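Local structure of nicotinate phosphoribosyltransferase (Porphyromonas gingivalis, 2IM5) at residues Leu308-Ala313 / Gly331-Asn336. The protein probably catalyses the ATP-dependent synthesis of nicotinate mononucleotide from nicotinate and phosphoribosyl diphosphate, a step of NAD(+) biosynthesis. Sequence-based numbering, arbitrary orientation.
Sequences LTPQRA and GTNLTN
The backbones of 308-313 and 331-336 come closest at Thr309 and Asn333, whose CA atoms lie 6.0 Å apart, where the starts of two helices meet beyond the ends of neighbouring parallel strands. Strands 301-304 and 325-330, joined through helix 310-320 in a beta-alpha-beta crossover, belong to the parallel sheet of the TIM-barrel-like NAPRTase domain, and the contact is made where the chain leaves each strand and enters the next helix. A water bridges the two: it donates to Leu308 O at 2.8 Å and accepts from Asn333 N at 3.0 Å, with a weak third bond from Gly331 N. The first turn of the short helix 332-335 is thereby tied through solvent to the residue just ahead of Thr309, the N-cap of the other helix.

Every direct contact within 4.5 Å involves Asn333. A chi1 of 173°, which sets CG opposite the backbone N, carries the amide across to the Thr309-Pro310 step, and its two ends find different neighbours: ND2 lies by the Thr309 methyl, 3.7 Å from CG2, whereas OD1 faces the Pro310 CD methylene at 3.4 Å. Closer to the backbone, Asn333 CB rests against Leu308 O, the same carbonyl that holds the water. Helix 141-157 packs against both segments: its Lys151 touches Pro310 and Leu334 and hydrogen-bonds through NZ to Asn333 O. The Thr309 hydroxyl turns to its own helix, where OG1 accepts the capping bond from Arg312 N at 3.0 Å.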
ATOM      1  N   LEU A 308       3.725  -6.616  10.788  1.00 27.81           N
ATOM      2  CA  LEU A 308       3.289  -6.763  12.165  1.00 28.11           C
ATOM      3  C   LEU A 308       2.455  -7.992  12.484  1.00 28.42           C
ATOM      4  O   LEU A 308       1.870  -8.627  11.596  1.00 28.26           O
ATOM      5  CB  LEU A 308       2.493  -5.526  12.581  1.00 27.64           C
ATOM      6  CG  LEU A 308       3.214  -4.183  12.550  1.00 27.72           C
ATOM      7  CD1 LEU A 308       2.233  -3.072  12.866  1.00 26.96           C
ATOM      8  CD2 LEU A 308       4.356  -4.194  13.560  1.00 28.94           C
ATOM      9  N   THR A 309       2.424  -8.307  13.777  1.00 28.44           N
ATOM     10  CA  THR A 309       1.623  -9.390  14.333  1.00 27.69           C
ATOM     11  C   THR A 309       0.929  -8.677  15.487  1.00 28.36           C
ATOM     12  O   THR A 309       1.421  -7.657  15.974  1.00 27.03           O
ATOM     13  CB  THR A 309       2.481 -10.536  14.911  1.00 27.77           C
ATOM     14  OG1 THR A 309       3.217 -10.062  16.046  1.00 25.73           O
ATOM     15  CG2 THR A 309       3.438 -11.069  13.862  1.00 26.92           C
ATOM     16  N   PRO A 310      -0.231  -9.179  15.925  1.00 29.44           N
ATOM     17  CA  PRO A 310      -0.911  -8.510  17.033  1.00 29.80           C
ATOM     18  C   PRO A 310       0.012  -8.307  18.236  1.00 29.99           C
ATOM     19  O   PRO A 310       0.037  -7.234  18.842  1.00 28.91           O
ATOM     20  CB  PRO A 310      -2.074  -9.449  17.328  1.00 30.93           C
ATOM     21  CG  PRO A 310      -2.421  -9.958  15.955  1.00 30.37           C
ATOM     22  CD  PRO A 310      -1.061 -10.264  15.368  1.00 29.50           C
ATOM     23  N   GLN A 311       0.787  -9.332  18.565  1.00 30.54           N
ATOM     24  CA  GLN A 311       1.693  -9.250  19.701  1.00 32.13           C
ATOM     25  C   GLN A 311       2.766  -8.185  19.521  1.00 31.94           C
ATOM     26  O   GLN A 311       3.090  -7.462  20.457  1.00 31.83           O
ATOM     27  CB  GLN A 311       2.351 -10.608  19.957  1.00 34.63           C
ATOM     28  CG  GLN A 311       3.224 -10.637  21.208  1.00 38.27           C
ATOM     29  CD  GLN A 311       2.508 -10.089  22.444  1.00 40.30           C
ATOM     30  OE1 GLN A 311       1.386 -10.500  22.768  1.00 42.10           O
ATOM     31  NE2 GLN A 311       3.161  -9.157  23.141  1.00 40.77           N
ATOM     32  N   ARG A 312       3.328  -8.092  18.321  1.00 31.83           N
ATOM     33  CA  ARG A 312       4.346  -7.089  18.059  1.00 32.69           C
ATOM     34  C   ARG A 312       3.737  -5.686  18.166  1.00 30.94           C
ATOM     35  O   ARG A 312       4.401  -4.741  18.596  1.00 31.69           O
ATOM     36  CB  ARG A 312       4.944  -7.287  16.665  1.00 36.27           C
ATOM     37  CG  ARG A 312       6.033  -6.287  16.331  1.00 43.40           C
ATOM     38  CD  ARG A 312       7.331  -6.602  17.056  1.00 49.30           C
ATOM     39  NE  ARG A 312       7.961  -7.813  16.527  1.00 55.41           N
ATOM     40  CZ  ARG A 312       9.142  -8.289  16.928  1.00 58.68           C
ATOM     41  NH1 ARG A 312       9.839  -7.660  17.872  1.00 59.69           N
ATOM     42  NH2 ARG A 312       9.634  -9.395  16.377  1.00 59.44           N
ATOM     43  N   ALA A 313       2.475  -5.556  17.772  1.00 28.55           N
ATOM     44  CA  ALA A 313       1.790  -4.272  17.845  1.00 27.82           C
ATOM     45  C   ALA A 313       1.681  -3.845  19.309  1.00 26.62           C
ATOM     46  O   ALA A 313       1.887  -2.674  19.651  1.00 23.11           O
ATOM     47  CB  ALA A 313       0.400  -4.376  17.220  1.00 27.46           C
ATOM     48  N   GLY A 331      -1.055  -6.737   8.059  1.00 24.34           N
ATOM     49  CA  GLY A 331      -1.339  -7.368   6.785  1.00 24.45           C
ATOM     50  C   GLY A 331      -1.423  -8.880   6.688  1.00 25.82           C
ATOM     51  O   GLY A 331      -2.401  -9.496   7.115  1.00 26.30           O
ATOM     52  N   THR A 332      -0.387  -9.474   6.109  1.00 25.55           N
ATOM     53  CA  THR A 332      -0.326 -10.908   5.883  1.00 27.44           C
ATOM     54  C   THR A 332      -0.608 -11.796   7.101  1.00 26.57           C
ATOM     55  O   THR A 332      -1.126 -12.902   6.947  1.00 27.67           O
ATOM     56  CB  THR A 332       1.036 -11.290   5.249  1.00 28.86           C
ATOM     57  OG1 THR A 332       0.909 -12.547   4.575  1.00 33.76           O
ATOM     58  CG2 THR A 332       2.116 -11.393   6.305  1.00 29.38           C
ATOM     59  N   ASN A 333      -0.278 -11.330   8.302  1.00 26.26           N
ATOM     60  CA  ASN A 333      -0.547 -12.123   9.497  1.00 25.19           C
ATOM     61  C   ASN A 333      -2.039 -12.405   9.633  1.00 25.57           C
ATOM     62  O   ASN A 333      -2.436 -13.397  10.241  1.00 26.49           O
ATOM     63  CB  ASN A 333      -0.055 -11.405  10.751  1.00 24.20           C
ATOM     64  CG  ASN A 333      -0.467 -12.122  12.030  1.00 27.44           C
ATOM     65  OD1 ASN A 333      -1.596 -11.979  12.504  1.00 27.39           O
ATOM     66  ND2 ASN A 333       0.447 -12.917  12.584  1.00 27.68           N
ATOM     67  N   LEU A 334      -2.865 -11.537   9.057  1.00 24.03           N
ATOM     68  CA  LEU A 334      -4.309 -11.701   9.128  1.00 23.42           C
ATOM     69  C   LEU A 334      -4.907 -12.352   7.886  1.00 23.50           C
ATOM     70  O   LEU A 334      -5.749 -13.237   7.991  1.00 25.48           O
ATOM     71  CB  LEU A 334      -4.988 -10.337   9.341  1.00 22.70           C
ATOM     72  CG  LEU A 334      -4.681  -9.550  10.623  1.00 22.13           C
ATOM     73  CD1 LEU A 334      -5.406  -8.216  10.608  1.00 18.34           C
ATOM     74  CD2 LEU A 334      -5.113 -10.367  11.833  1.00 24.24           C
ATOM     75  N   THR A 335      -4.464 -11.923   6.708  1.00 22.52           N
ATOM     76  CA  THR A 335      -5.027 -12.431   5.458  1.00 22.87           C
ATOM     77  C   THR A 335      -4.384 -13.681   4.866  1.00 22.47           C
ATOM     78  O   THR A 335      -4.885 -14.232   3.889  1.00 21.12           O
ATOM     79  CB  THR A 335      -5.004 -11.338   4.385  1.00 22.24           C
ATOM     80  OG1 THR A 335      -3.641 -11.030   4.071  1.00 22.24           O
ATOM     81  CG2 THR A 335      -5.700 -10.071   4.898  1.00 22.88           C
ATOM     82  N   ASN A 336      -3.266 -14.114   5.430  1.00 22.51           N
ATOM     83  CA  ASN A 336      -2.620 -15.312   4.925  1.00 24.39           C
ATOM     84  C   ASN A 336      -1.958 -16.064   6.072  1.00 24.99           C
ATOM     85  O   ASN A 336      -0.736 -16.067   6.206  1.00 24.78           O
ATOM     86  CB  ASN A 336      -1.583 -14.968   3.856  1.00 22.68           C
ATOM     87  CG  ASN A 336      -1.264 -16.151   2.965  1.00 24.33           C
ATOM     88  OD1 ASN A 336      -1.315 -17.305   3.410  1.00 23.57           O
ATOM     89  ND2 ASN A 336      -0.924 -15.878   1.707  1.00 20.20           N
TER
HETATM   90  O   HOH W   1       1.216  -8.807   8.877  1.00 23.91           O